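Local structure of 4-hydroxybutyrate coenzyme A transferase (Shewanella oneidensis, 2OAS) at residues I16-T21 against L43-I48; R156-G161 against D277-I282; A390-R395 against Q402-I407; K102-G107 against T136-Q141; I146-N151 against A169-Q174. The protein probably transfers coenzyme A between small carboxylic acids such as acetate and 4-hydroxybutyrate, and binds coenzyme A. All coordinates share one frame; numbering follows the deposited sequence.

Contact 1 of 5, residues I16-T21 against L43-I48; sequences IRSGET and LTLDNI
Ser18 and Gly19, the two central residues of a type II beta turn from Arg17 to Glu20, rest against Leu45, Asp46 and Asn47 where two loops run into the neighbouring parallel strands 21-24 and 48-52 of the N-terminal sheet. Two backbone N-H groups donate across the contact, one soundly and one weakly. Gly19 N donates to Asp46 O over 2.8 Å, nearly in line with the carbonyl (C=O...N angle 165°). In the other direction, Asp46 N reaches Ser18 OG at 3.2 Å; the bond is weak, bent to 135° at the hydrogen. Ser18 OG stands beside its own backbone N (chi1 -66°), which sets the hydroxyl next to Leu45 CA and the Asp46 amide. A CA-H...O contact adds to this, Gly19 CA lying 3.0 Å from Asn47 O.

Glu20 OE1 accepts weakly from Arg17 N, linking the first and last residues of the turn, and also forms a salt bridge with Lys145.

The apolar group centres on Ile16. Its CG2 meets Leu45 CD1 at 4.0 Å, the two side chains crossing at about a right angle, and lies 4.3 Å from Ile48 CD1; Ile16 also packs on Leu22 and Ile115 of the sheet. The Ile48 CD1 methyl lies in addition against the polar backbone of the turn, 3.6 Å from Gly19 N and 3.2 Å from Arg17 O.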
# COMPACT_ATOMS: atom_id res chain seq x y z
N ILE A 16 25.04 5.83 -28.83
CA ILE A 16 23.59 6.00 -28.70
C ILE A 16 23.04 6.41 -30.05
O ILE A 16 23.57 7.32 -30.70
CB ILE A 16 23.23 7.08 -27.65
CG1 ILE A 16 23.76 6.65 -26.28
CG2 ILE A 16 21.72 7.28 -27.62
CD1 ILE A 16 23.44 7.60 -25.14
N ARG A 17 21.99 5.71 -30.48
CA ARG A 17 21.33 5.97 -31.77
C ARG A 17 19.91 6.49 -31.54
O ARG A 17 19.39 6.40 -30.43
CB ARG A 17 21.29 4.69 -32.61
CG ARG A 17 22.65 4.29 -33.17
CD ARG A 17 23.02 5.18 -34.34
NE ARG A 17 24.43 5.58 -34.38
CZ ARG A 17 24.97 6.30 -35.36
NH1 ARG A 17 26.28 6.64 -35.32
NH2 ARG A 17 24.20 6.69 -36.37
N SER A 18 19.28 7.03 -32.59
CA SER A 18 17.93 7.57 -32.46
C SER A 18 16.83 6.58 -32.08
O SER A 18 16.91 5.40 -32.38
CB SER A 18 17.53 8.29 -33.74
OG SER A 18 18.32 9.44 -33.96
N GLY A 19 15.79 7.08 -31.42
CA GLY A 19 14.69 6.24 -31.02
C GLY A 19 14.94 5.32 -29.84
O GLY A 19 14.03 4.60 -29.40
N GLU A 20 16.16 5.34 -29.31
CA GLU A 20 16.50 4.47 -28.19
C GLU A 20 15.90 4.90 -26.86
O GLU A 20 15.60 6.07 -26.63
CB GLU A 20 18.02 4.35 -28.04
CG GLU A 20 18.72 3.65 -29.21
CD GLU A 20 20.21 3.41 -28.95
OE1 GLU A 20 20.90 2.90 -29.87
OE2 GLU A 20 20.68 3.71 -27.85
N THR A 21 15.68 3.91 -26.00
CA THR A 21 15.17 4.16 -24.66
C THR A 21 16.39 3.99 -23.78
O THR A 21 17.03 2.94 -23.76
CB THR A 21 14.12 3.13 -24.22
OG1 THR A 21 13.01 3.18 -25.12
CG2 THR A 21 13.65 3.45 -22.82
N LEU A 43 21.43 16.15 -30.07
CA LEU A 43 20.93 17.17 -31.00
C LEU A 43 20.84 16.65 -32.42
O LEU A 43 20.09 17.20 -33.23
CB LEU A 43 21.82 18.40 -30.96
CG LEU A 43 21.80 19.16 -29.63
CD1 LEU A 43 22.68 20.39 -29.74
CD2 LEU A 43 20.38 19.56 -29.28
N THR A 44 21.59 15.59 -32.71
CA THR A 44 21.62 14.97 -34.03
C THR A 44 20.68 13.76 -34.08
O THR A 44 20.53 13.13 -35.13
CB THR A 44 23.04 14.48 -34.39
OG1 THR A 44 23.31 13.24 -33.72
CG2 THR A 44 24.08 15.51 -33.97
N LEU A 45 20.07 13.43 -32.95
CA LEU A 45 19.17 12.28 -32.88
C LEU A 45 17.73 12.74 -32.69
O LEU A 45 17.43 13.92 -32.78
CB LEU A 45 19.56 11.38 -31.70
CG LEU A 45 21.03 11.03 -31.49
CD1 LEU A 45 21.20 10.26 -30.19
CD2 LEU A 45 21.53 10.21 -32.67
N ASP A 46 16.85 11.78 -32.44
CA ASP A 46 15.46 12.11 -32.17
C ASP A 46 14.77 10.90 -31.57
O ASP A 46 15.29 9.78 -31.60
CB ASP A 46 14.71 12.57 -33.43
CG ASP A 46 14.56 11.47 -34.44
OD1 ASP A 46 13.74 11.62 -35.38
OD2 ASP A 46 15.28 10.45 -34.28
N ASN A 47 13.59 11.15 -31.01
CA ASN A 47 12.80 10.10 -30.39
C ASN A 47 13.58 9.39 -29.31
O ASN A 47 13.46 8.18 -29.14
CB ASN A 47 12.35 9.09 -31.44
CG ASN A 47 11.73 9.74 -32.64
OD1 ASN A 47 10.87 10.62 -32.52
ND2 ASN A 47 12.17 9.33 -33.84
N ILE A 48 14.39 10.14 -28.57
CA ILE A 48 15.18 9.57 -27.49
C ILE A 48 14.42 9.72 -26.17
O ILE A 48 14.07 10.82 -25.79
CB ILE A 48 16.54 10.28 -27.33
CG1 ILE A 48 17.41 10.02 -28.56
CG2 ILE A 48 17.25 9.79 -26.07
CD1 ILE A 48 17.76 8.57 -28.80

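Contact 2 of 5, residues R156-G161 against D277-I282; sequences RTHGDG and DNPAVI
A His-carboxylate hydrogen bond, His158 to Asp277, leads the contact where the loosely bonded strand 158-159 runs beside strand 281-283. His158 NE2 donates to Asp277 OD1 over 2.8 Å with 158° at the hydrogen; the acceptor lies in the ring plane and is met nearly along its C-O bond. The same oxygen takes a second, weak bond from Arg156 NH1 at 3.4 Å, part of a salt bridge in which guanidinium and carboxylate planes stand 86° apart. With CG opposite the backbone N (chi1 -177°) and the chain extended to NE, Arg156 lies alongside Asp277 and points the same way, while its NH2 pairs with Asp122.

Beyond Asp277 the chain makes a type I turn from Asn278 to Val281, combined with an Asx turn in which Ala280 N donates to Asn278 OD1 at 2.9 Å. This turn carries Pro279 over one face of the imidazole in a CH-pi contact, with Pro279 CA 3.7 Å from His158 ND1. A leucine in place of His158 has no N-H for Asp277 OD1, which would probably be left with the weak Arg156 bond in this contact, and Pro279 would lose its CH-pi partner. Farther along, Ile282 CD1 touches His158 CB at 3.6 Å. Ile282 CG2 lies 3.8 Å from Gly159 CA, where the model leaves little room for a CB.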
# COMPACT_ATOMS: atom_id res chain seq x y z
N ARG A 156 34.21 2.52 -4.01
CA ARG A 156 33.98 1.10 -4.29
C ARG A 156 33.10 0.52 -3.20
O ARG A 156 33.58 -0.18 -2.31
CB ARG A 156 35.33 0.38 -4.30
CG ARG A 156 35.30 -1.10 -4.65
CD ARG A 156 36.73 -1.59 -4.79
NE ARG A 156 36.85 -2.91 -5.37
CZ ARG A 156 37.01 -4.03 -4.67
NH1 ARG A 156 37.05 -3.98 -3.34
NH2 ARG A 156 37.14 -5.19 -5.31
N THR A 157 31.80 0.79 -3.28
CA THR A 157 30.84 0.33 -2.29
C THR A 157 30.67 -1.19 -2.23
O THR A 157 30.79 -1.87 -3.24
CB THR A 157 29.43 0.95 -2.51
OG1 THR A 157 28.93 0.57 -3.80
CG2 THR A 157 29.51 2.48 -2.44
N HIS A 158 30.36 -1.70 -1.04
CA HIS A 158 30.13 -3.13 -0.88
C HIS A 158 28.66 -3.45 -1.05
O HIS A 158 27.81 -2.60 -0.81
CB HIS A 158 30.59 -3.63 0.48
CG HIS A 158 32.07 -3.86 0.56
ND1 HIS A 158 32.61 -4.99 1.11
CD2 HIS A 158 33.11 -3.10 0.14
CE1 HIS A 158 33.93 -4.93 1.02
NE2 HIS A 158 34.26 -3.79 0.44
N GLY A 159 28.37 -4.67 -1.48
CA GLY A 159 27.00 -5.08 -1.71
C GLY A 159 26.79 -5.56 -3.14
O GLY A 159 27.65 -6.25 -3.69
N ASP A 160 25.67 -5.20 -3.76
CA ASP A 160 25.41 -5.66 -5.12
C ASP A 160 25.81 -4.71 -6.24
O ASP A 160 25.44 -4.92 -7.39
CB ASP A 160 23.93 -5.99 -5.29
CG ASP A 160 23.37 -6.77 -4.12
OD1 ASP A 160 24.05 -7.73 -3.66
OD2 ASP A 160 22.25 -6.44 -3.68
N GLY A 161 26.58 -3.67 -5.93
CA GLY A 161 26.97 -2.73 -6.96
C GLY A 161 28.10 -3.16 -7.89
O GLY A 161 28.51 -2.38 -8.74
N ASP A 277 34.66 1.27 -0.03
CA ASP A 277 35.24 -0.03 0.25
C ASP A 277 35.12 -0.39 1.72
O ASP A 277 36.04 -0.97 2.29
CB ASP A 277 36.72 -0.01 -0.17
CG ASP A 277 37.30 -1.41 -0.36
OD1 ASP A 277 36.53 -2.39 -0.37
OD2 ASP A 277 38.55 -1.51 -0.52
N ASN A 278 33.98 -0.06 2.33
CA ASN A 278 33.73 -0.34 3.75
C ASN A 278 32.86 -1.57 3.95
O ASN A 278 31.64 -1.53 3.73
CB ASN A 278 33.06 0.86 4.42
CG ASN A 278 33.06 0.76 5.94
OD1 ASN A 278 33.11 -0.33 6.51
ND2 ASN A 278 33.01 1.91 6.60
N PRO A 279 33.46 -2.68 4.43
CA PRO A 279 32.75 -3.94 4.68
C PRO A 279 31.50 -3.79 5.54
O PRO A 279 30.57 -4.59 5.44
CB PRO A 279 33.80 -4.80 5.37
CG PRO A 279 35.07 -4.28 4.85
CD PRO A 279 34.86 -2.79 4.85
N ALA A 280 31.48 -2.77 6.39
CA ALA A 280 30.34 -2.57 7.28
C ALA A 280 29.15 -1.88 6.61
O ALA A 280 28.05 -1.89 7.16
CB ALA A 280 30.78 -1.79 8.52
N VAL A 281 29.36 -1.30 5.43
CA VAL A 281 28.27 -0.62 4.72
C VAL A 281 27.89 -1.39 3.46
O VAL A 281 28.70 -1.59 2.56
CB VAL A 281 28.65 0.84 4.32
CG1 VAL A 281 27.44 1.55 3.72
CG2 VAL A 281 29.16 1.60 5.54
N ILE A 282 26.64 -1.83 3.41
CA ILE A 282 26.15 -2.58 2.28
C ILE A 282 25.07 -1.88 1.47
O ILE A 282 23.97 -1.58 1.96
CB ILE A 282 25.61 -3.94 2.73
CG1 ILE A 282 26.73 -4.74 3.42
CG2 ILE A 282 25.03 -4.71 1.54
CD1 ILE A 282 27.94 -4.99 2.53

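Contact 3 of 5, residues A390-R395 against Q402-I407; sequences ANLKGR and QALINI
Ala390 CB and Ala403 CB meet at 3.6 Å, the closest approach between strand end and helix here. The same Ala390 methyl is also touched by Ile407 CD1 at 3.9 Å and, more loosely, by Leu404 CD2 at 4.3 Å, so three residues of segment 402-407 gather round one small side chain. A little farther along, Leu392 CD2 reaches Leu404 CG at 4.3 Å. These contacts are all between hydrocarbon groups. Ile407 sets its CG1 between backbone N and carbonyl carbon (chi1 64°), and from there the chain extends to bring CD1 to Ala390.

In the next shell, Ile383 of strand 382-385 touches Leu392, Leu404 and Ile407, tying both segments to one sheet residue. A backbone bond from Arg395 N to Leu392 O at 2.8 Å closes a type II turn. Overlapping its start, Asn391 OD1 accepts from Lys393 N at 3.2 Å, an Asx turn. Lys393 NZ forms a salt bridge with Glu108 of the second subunit.

Taken together, these contacts belong to the antiparallel hairpin of strands 382-385 and 388-391 at the edge of the mixed sheet of the C-terminal domain, with helix 397-405 packed against the second strand of the hairpin.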
# COMPACT_ATOMS: atom_id res chain seq x y z
N ALA A 390 0.58 12.97 16.42
CA ALA A 390 -0.78 12.45 16.41
C ALA A 390 -0.75 10.99 15.98
O ALA A 390 -0.22 10.66 14.93
CB ALA A 390 -1.66 13.27 15.47
N ASN A 391 -1.31 10.13 16.81
CA ASN A 391 -1.36 8.70 16.54
C ASN A 391 -2.70 8.37 15.91
O ASN A 391 -3.73 8.51 16.56
CB ASN A 391 -1.23 7.92 17.84
CG ASN A 391 -0.85 6.48 17.61
OD1 ASN A 391 -1.17 5.90 16.58
ND2 ASN A 391 -0.17 5.90 18.58
N LEU A 392 -2.69 7.93 14.65
CA LEU A 392 -3.94 7.62 13.97
C LEU A 392 -4.25 6.13 13.93
O LEU A 392 -5.37 5.73 13.59
CB LEU A 392 -3.92 8.18 12.56
CG LEU A 392 -3.47 9.65 12.46
CD1 LEU A 392 -3.49 10.07 11.00
CD2 LEU A 392 -4.38 10.55 13.29
N LYS A 393 -3.27 5.31 14.29
CA LYS A 393 -3.42 3.86 14.30
C LYS A 393 -4.65 3.40 15.05
O LYS A 393 -4.73 3.55 16.28
CB LYS A 393 -2.19 3.22 14.94
CG LYS A 393 -1.33 2.47 13.95
CD LYS A 393 -1.89 1.10 13.69
CE LYS A 393 -1.41 0.14 14.77
NZ LYS A 393 0.09 0.07 14.80
N GLY A 394 -5.58 2.80 14.33
CA GLY A 394 -6.80 2.33 14.96
C GLY A 394 -7.78 3.42 15.36
O GLY A 394 -8.84 3.12 15.89
N ARG A 395 -7.46 4.68 15.10
CA ARG A 395 -8.36 5.77 15.47
C ARG A 395 -9.43 6.04 14.42
O ARG A 395 -9.18 5.94 13.23
CB ARG A 395 -7.56 7.05 15.70
CG ARG A 395 -6.31 6.86 16.54
CD ARG A 395 -6.64 6.37 17.93
NE ARG A 395 -5.56 5.53 18.46
CZ ARG A 395 -4.40 5.99 18.92
NH1 ARG A 395 -3.49 5.14 19.38
NH2 ARG A 395 -4.15 7.29 18.93
N GLN A 402 -9.42 15.14 15.03
CA GLN A 402 -9.16 15.87 16.26
C GLN A 402 -7.66 15.95 16.53
O GLN A 402 -7.12 17.04 16.72
CB GLN A 402 -9.88 15.20 17.43
CG GLN A 402 -9.65 15.89 18.76
CD GLN A 402 -10.11 17.34 18.74
OE1 GLN A 402 -11.31 17.64 18.75
NE2 GLN A 402 -9.15 18.26 18.73
N ALA A 403 -6.98 14.79 16.51
CA ALA A 403 -5.54 14.76 16.78
C ALA A 403 -4.72 15.56 15.77
O ALA A 403 -3.74 16.22 16.13
CB ALA A 403 -5.04 13.31 16.79
N LEU A 404 -5.13 15.51 14.51
CA LEU A 404 -4.42 16.25 13.49
C LEU A 404 -4.52 17.76 13.67
O LEU A 404 -3.52 18.46 13.57
CB LEU A 404 -4.94 15.86 12.11
CG LEU A 404 -4.40 14.53 11.58
CD1 LEU A 404 -4.96 14.26 10.20
CD2 LEU A 404 -2.89 14.59 11.54
N ILE A 405 -5.72 18.27 13.94
CA ILE A 405 -5.85 19.70 14.12
C ILE A 405 -5.08 20.17 15.36
O ILE A 405 -4.79 21.36 15.49
CB ILE A 405 -7.33 20.14 14.25
CG1 ILE A 405 -7.91 19.62 15.54
CG2 ILE A 405 -8.15 19.59 13.11
CD1 ILE A 405 -9.33 20.06 15.73
N ASN A 406 -4.72 19.25 16.25
CA ASN A 406 -3.97 19.64 17.44
C ASN A 406 -2.49 19.86 17.16
O ASN A 406 -1.80 20.47 17.98
CB ASN A 406 -4.11 18.61 18.56
CG ASN A 406 -5.48 18.65 19.22
OD1 ASN A 406 -6.05 19.73 19.44
ND2 ASN A 406 -6.02 17.48 19.55
N ILE A 407 -1.99 19.38 16.03
CA ILE A 407 -0.59 19.58 15.68
C ILE A 407 -0.49 20.51 14.47
O ILE A 407 0.59 20.80 13.96
CB ILE A 407 0.16 18.24 15.38
CG1 ILE A 407 -0.44 17.56 14.14
CG2 ILE A 407 0.11 17.32 16.60
CD1 ILE A 407 0.24 16.26 13.78

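Contact 4 of 5, residues K102-G107 against T136-Q141; sequences KLFRSG and TLAACQ
The guanidinium of Arg105 lies flat over Ala138, whose CB sits 3.5 Å above the centre of the plane. Its rim is used differently. NH2 donates to Gln141 OE1 at 3.2 Å with 153° at the hydrogen, the acceptor staying close to the guanidinium plane. Seen from the glutamine, however, the donor stands 41° above the carbonyl plane, so the bond misses the in-plane lone pairs. Leu137 CD1 also lies at the guanidinium edge, 3.3 Å from Arg105 NH2. A bend at chi2 (148°) turns the arginine chain across helix 136-142, and NH1 makes salt bridges with Glu287 and Asp285, which hold the other end of the flat group.

Helices 100-105 and 136-142 lie beside the parallel N-terminal sheet: Thr136 and Cys140 pack on Ile116 of strand 113-118, and Trp23 of strand 21-24 meets the Phe104 ring edge-to-face. On this inner side Phe104 approaches helix 136-142 obliquely. Its CD2 is 3.8 Å from Ala139 CA, and its CE2 is 3.9 Å from Ala139 CB. Ala138 CB, which lies over the guanidinium, is also 4.3 Å from Phe104 CD2, so both side chains share it. After Phe104 the chain leaves helical geometry, with positive phi at Gly107, whose N donates to Phe104 O at 2.9 Å.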
# COMPACT_ATOMS: atom_id res chain seq x y z
N LYS A 102 11.76 -4.87 -11.18
CA LYS A 102 10.88 -5.88 -11.75
C LYS A 102 10.35 -5.48 -13.13
O LYS A 102 10.18 -6.33 -14.02
CB LYS A 102 9.69 -6.15 -10.81
CG LYS A 102 8.59 -7.00 -11.44
CD LYS A 102 7.18 -6.46 -11.10
CE LYS A 102 6.10 -7.15 -11.98
NZ LYS A 102 4.67 -6.80 -11.64
N LEU A 103 10.06 -4.19 -13.32
CA LEU A 103 9.57 -3.68 -14.59
C LEU A 103 10.63 -3.92 -15.66
O LEU A 103 10.31 -4.18 -16.83
CB LEU A 103 9.29 -2.17 -14.48
CG LEU A 103 8.48 -1.52 -15.61
CD1 LEU A 103 7.03 -1.95 -15.47
CD2 LEU A 103 8.56 -0.02 -15.54
N PHE A 104 11.89 -3.82 -15.26
CA PHE A 104 12.97 -4.04 -16.21
C PHE A 104 13.17 -5.52 -16.43
O PHE A 104 13.13 -5.99 -17.57
CB PHE A 104 14.28 -3.43 -15.71
CG PHE A 104 14.25 -1.94 -15.60
CD1 PHE A 104 13.32 -1.18 -16.31
CD2 PHE A 104 15.17 -1.28 -14.78
CE1 PHE A 104 13.30 0.21 -16.21
CE2 PHE A 104 15.17 0.11 -14.68
CZ PHE A 104 14.22 0.86 -15.40
N ARG A 105 13.36 -6.27 -15.35
CA ARG A 105 13.59 -7.71 -15.46
C ARG A 105 12.47 -8.49 -16.14
O ARG A 105 12.74 -9.40 -16.92
CB ARG A 105 13.90 -8.30 -14.08
CG ARG A 105 15.36 -8.08 -13.68
CD ARG A 105 15.56 -7.92 -12.18
NE ARG A 105 16.97 -7.69 -11.89
CZ ARG A 105 17.46 -7.28 -10.73
NH1 ARG A 105 16.65 -7.02 -9.70
NH2 ARG A 105 18.76 -7.11 -10.60
N SER A 106 11.22 -8.12 -15.86
CA SER A 106 10.06 -8.79 -16.45
C SER A 106 9.98 -8.47 -17.93
O SER A 106 9.14 -9.01 -18.65
CB SER A 106 8.78 -8.31 -15.78
OG SER A 106 8.51 -6.97 -16.14
N GLY A 107 10.84 -7.57 -18.38
CA GLY A 107 10.85 -7.18 -19.77
C GLY A 107 9.69 -6.27 -20.16
O GLY A 107 9.50 -5.98 -21.34
N THR A 136 19.58 0.64 -11.01
CA THR A 136 20.51 0.66 -12.13
C THR A 136 21.09 -0.74 -12.38
O THR A 136 21.29 -1.16 -13.52
CB THR A 136 21.62 1.75 -11.90
OG1 THR A 136 22.65 1.62 -12.88
CG2 THR A 136 22.21 1.62 -10.51
N LEU A 137 21.30 -1.49 -11.30
CA LEU A 137 21.84 -2.84 -11.39
C LEU A 137 20.90 -3.69 -12.26
O LEU A 137 21.35 -4.45 -13.13
CB LEU A 137 21.96 -3.42 -9.98
CG LEU A 137 22.67 -4.76 -9.78
CD1 LEU A 137 21.76 -5.88 -10.16
CD2 LEU A 137 23.96 -4.79 -10.59
N ALA A 138 19.60 -3.52 -12.04
CA ALA A 138 18.58 -4.24 -12.80
C ALA A 138 18.55 -3.74 -14.24
O ALA A 138 18.33 -4.51 -15.19
CB ALA A 138 17.21 -4.05 -12.14
N ALA A 139 18.78 -2.43 -14.41
CA ALA A 139 18.80 -1.81 -15.73
C ALA A 139 20.00 -2.35 -16.51
O ALA A 139 19.90 -2.64 -17.70
CB ALA A 139 18.89 -0.29 -15.60
N CYS A 140 21.13 -2.47 -15.84
CA CYS A 140 22.33 -2.99 -16.51
C CYS A 140 22.16 -4.44 -16.91
O CYS A 140 22.84 -4.93 -17.80
CB CYS A 140 23.55 -2.88 -15.59
SG CYS A 140 24.11 -1.20 -15.38
N GLN A 141 21.22 -5.13 -16.26
CA GLN A 141 20.97 -6.53 -16.55
C GLN A 141 20.25 -6.69 -17.89
O GLN A 141 20.61 -7.53 -18.71
CB GLN A 141 20.14 -7.17 -15.43
CG GLN A 141 20.81 -8.35 -14.69
CD GLN A 141 21.64 -7.90 -13.47
OE1 GLN A 141 21.25 -8.11 -12.30
NE2 GLN A 141 22.80 -7.28 -13.74

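Contact 5 of 5, residues I146-N151 against A169-Q174; sequences IIAHIN and AAVYEQ
His149 turns the edge of its imidazole toward Tyr172 and Gln174 on the face of the paired strands that carries Ile147, Ala170 and Tyr172. CG lies opposite the backbone N (chi1 154°), which swings the ring toward the second strand: ND1 donates to Tyr172 O at 3.4 Å, a weak but fairly straight bond (160° at the hydrogen), while CE1 comes within 3.1 Å of Gln174 O. Tyr172 O is thus gripped twice, since Ile150 N also donates to it at 2.9 Å. An alanine here has no ring, and Tyr172 O is likely to lose its second, side-chain donor while a gap opens beside Gln174 O. On the same face Ile147 CG1 and Ala170 CB are 4.4 Å apart, and helices 9-13 and 32-41 pack over it through Ala12, Val33 and Leu34. Gln174, partly exposed, accepts at OE1 from Tyr172 OH at 2.6 Å.

The pairing is parallel and lies in the N-terminal sheet; the axes of 146-150 and 170-173 are 20° apart. Backbone bonds run from Ala169 N to Ile146 O, through Ala148 N to Ala170 O and Tyr172 N to Ala148 O, to Gln174 N to Ile150 O at 3.0 Å.

From Ile146 to Ile150 the first strand is buried throughout. The contact loosens at its C-terminal end, where exposed Glu173 extends across Ile150, with OE2 3.5 Å from Ile150 CG2.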
# COMPACT_ATOMS: atom_id res chain seq x y z
N ILE A 146 25.80 -1.07 -22.55
CA ILE A 146 26.09 -0.19 -21.42
C ILE A 146 27.23 0.79 -21.72
O ILE A 146 28.25 0.40 -22.27
CB ILE A 146 26.45 -1.00 -20.15
CG1 ILE A 146 25.25 -1.84 -19.72
CG2 ILE A 146 26.85 -0.07 -19.02
CD1 ILE A 146 25.58 -2.88 -18.67
N ILE A 147 27.04 2.05 -21.36
CA ILE A 147 28.04 3.09 -21.56
C ILE A 147 28.41 3.57 -20.15
O ILE A 147 27.62 4.21 -19.48
CB ILE A 147 27.48 4.23 -22.41
CG1 ILE A 147 27.25 3.72 -23.83
CG2 ILE A 147 28.44 5.43 -22.42
CD1 ILE A 147 26.55 4.71 -24.74
N ALA A 148 29.62 3.24 -19.73
CA ALA A 148 30.09 3.57 -18.40
C ALA A 148 31.12 4.67 -18.33
O ALA A 148 31.99 4.82 -19.19
CB ALA A 148 30.67 2.31 -17.73
N HIS A 149 31.04 5.44 -17.26
CA HIS A 149 31.97 6.50 -17.07
C HIS A 149 32.80 6.09 -15.87
O HIS A 149 32.28 5.95 -14.77
CB HIS A 149 31.22 7.81 -16.82
CG HIS A 149 31.99 8.81 -16.04
ND1 HIS A 149 33.30 9.11 -16.32
CD2 HIS A 149 31.65 9.53 -14.94
CE1 HIS A 149 33.75 9.98 -15.42
NE2 HIS A 149 32.77 10.25 -14.58
N ILE A 150 34.09 5.85 -16.09
CA ILE A 150 34.97 5.45 -15.01
C ILE A 150 35.49 6.66 -14.26
O ILE A 150 36.22 7.49 -14.80
CB ILE A 150 36.15 4.64 -15.54
CG1 ILE A 150 35.62 3.38 -16.24
CG2 ILE A 150 37.09 4.31 -14.38
CD1 ILE A 150 36.69 2.52 -16.85
N ASN A 151 35.12 6.74 -12.99
CA ASN A 151 35.51 7.86 -12.15
C ASN A 151 36.23 7.41 -10.90
O ASN A 151 35.63 6.79 -10.04
CB ASN A 151 34.28 8.66 -11.75
CG ASN A 151 34.61 9.84 -10.88
OD1 ASN A 151 35.78 10.15 -10.64
ND2 ASN A 151 33.57 10.53 -10.41
N ALA A 169 29.92 -1.55 -23.41
CA ALA A 169 30.16 -1.42 -24.85
C ALA A 169 31.18 -0.33 -25.08
O ALA A 169 31.96 -0.37 -26.03
CB ALA A 169 28.87 -1.06 -25.56
N ALA A 170 31.17 0.65 -24.18
CA ALA A 170 32.07 1.78 -24.28
C ALA A 170 32.45 2.21 -22.88
O ALA A 170 31.70 1.96 -21.92
CB ALA A 170 31.39 2.92 -25.00
N VAL A 171 33.59 2.88 -22.78
CA VAL A 171 34.12 3.35 -21.51
C VAL A 171 34.94 4.64 -21.66
O VAL A 171 35.82 4.72 -22.51
CB VAL A 171 34.98 2.23 -20.87
CG1 VAL A 171 35.99 2.82 -19.95
CG2 VAL A 171 34.09 1.28 -20.10
N TYR A 172 34.64 5.64 -20.83
CA TYR A 172 35.38 6.90 -20.84
C TYR A 172 35.82 7.16 -19.40
O TYR A 172 35.01 7.13 -18.48
CB TYR A 172 34.52 8.06 -21.33
CG TYR A 172 35.18 9.41 -21.11
CD1 TYR A 172 36.40 9.73 -21.74
CD2 TYR A 172 34.63 10.35 -20.23
CE1 TYR A 172 37.05 10.95 -21.49
CE2 TYR A 172 35.27 11.57 -19.98
CZ TYR A 172 36.48 11.85 -20.61
OH TYR A 172 37.12 13.03 -20.32
N GLU A 173 37.10 7.45 -19.22
CA GLU A 173 37.61 7.67 -17.88
C GLU A 173 38.12 9.06 -17.55
O GLU A 173 38.95 9.62 -18.27
CB GLU A 173 38.73 6.67 -17.61
CG GLU A 173 39.37 6.82 -16.24
CD GLU A 173 40.55 5.88 -16.06
OE1 GLU A 173 41.56 6.06 -16.77
OE2 GLU A 173 40.45 4.97 -15.21
N GLN A 174 37.61 9.62 -16.46
CA GLN A 174 38.05 10.92 -15.99
C GLN A 174 37.55 11.15 -14.57
O GLN A 174 36.46 10.72 -14.22
CB GLN A 174 37.59 12.04 -16.94
CG GLN A 174 36.34 12.76 -16.52
CD GLN A 174 36.30 14.19 -17.03
OE1 GLN A 174 36.31 14.44 -18.23
NE2 GLN A 174 36.25 15.13 -16.10

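Overall arrangement
Contacts 1, 4 and 5 belong to the N-terminal parallel sheet and its helical layers, with centres 19 to 21 Å apart. Contact 1 touches contact 5 through Ile16 and Ile147. Contact 4, which closes before contacts 5 and 2 open, touches contact 5 through Cys140 and Ile146, helix 136-142 leading directly into strand 145-150. The segments of contact 2 alternate with those of contact 5; contact 2 also touches contact 4 through Asp160 and Leu137, and brings a segment of the C-terminal family region against the N-terminal one. Contact 3 comes last, in the C-terminal domain. Its Lys393 and Gly394 lie against Leu103 of contact 4 in the second subunit, so the dimer joins elements centred about 40 Å apart within one chain.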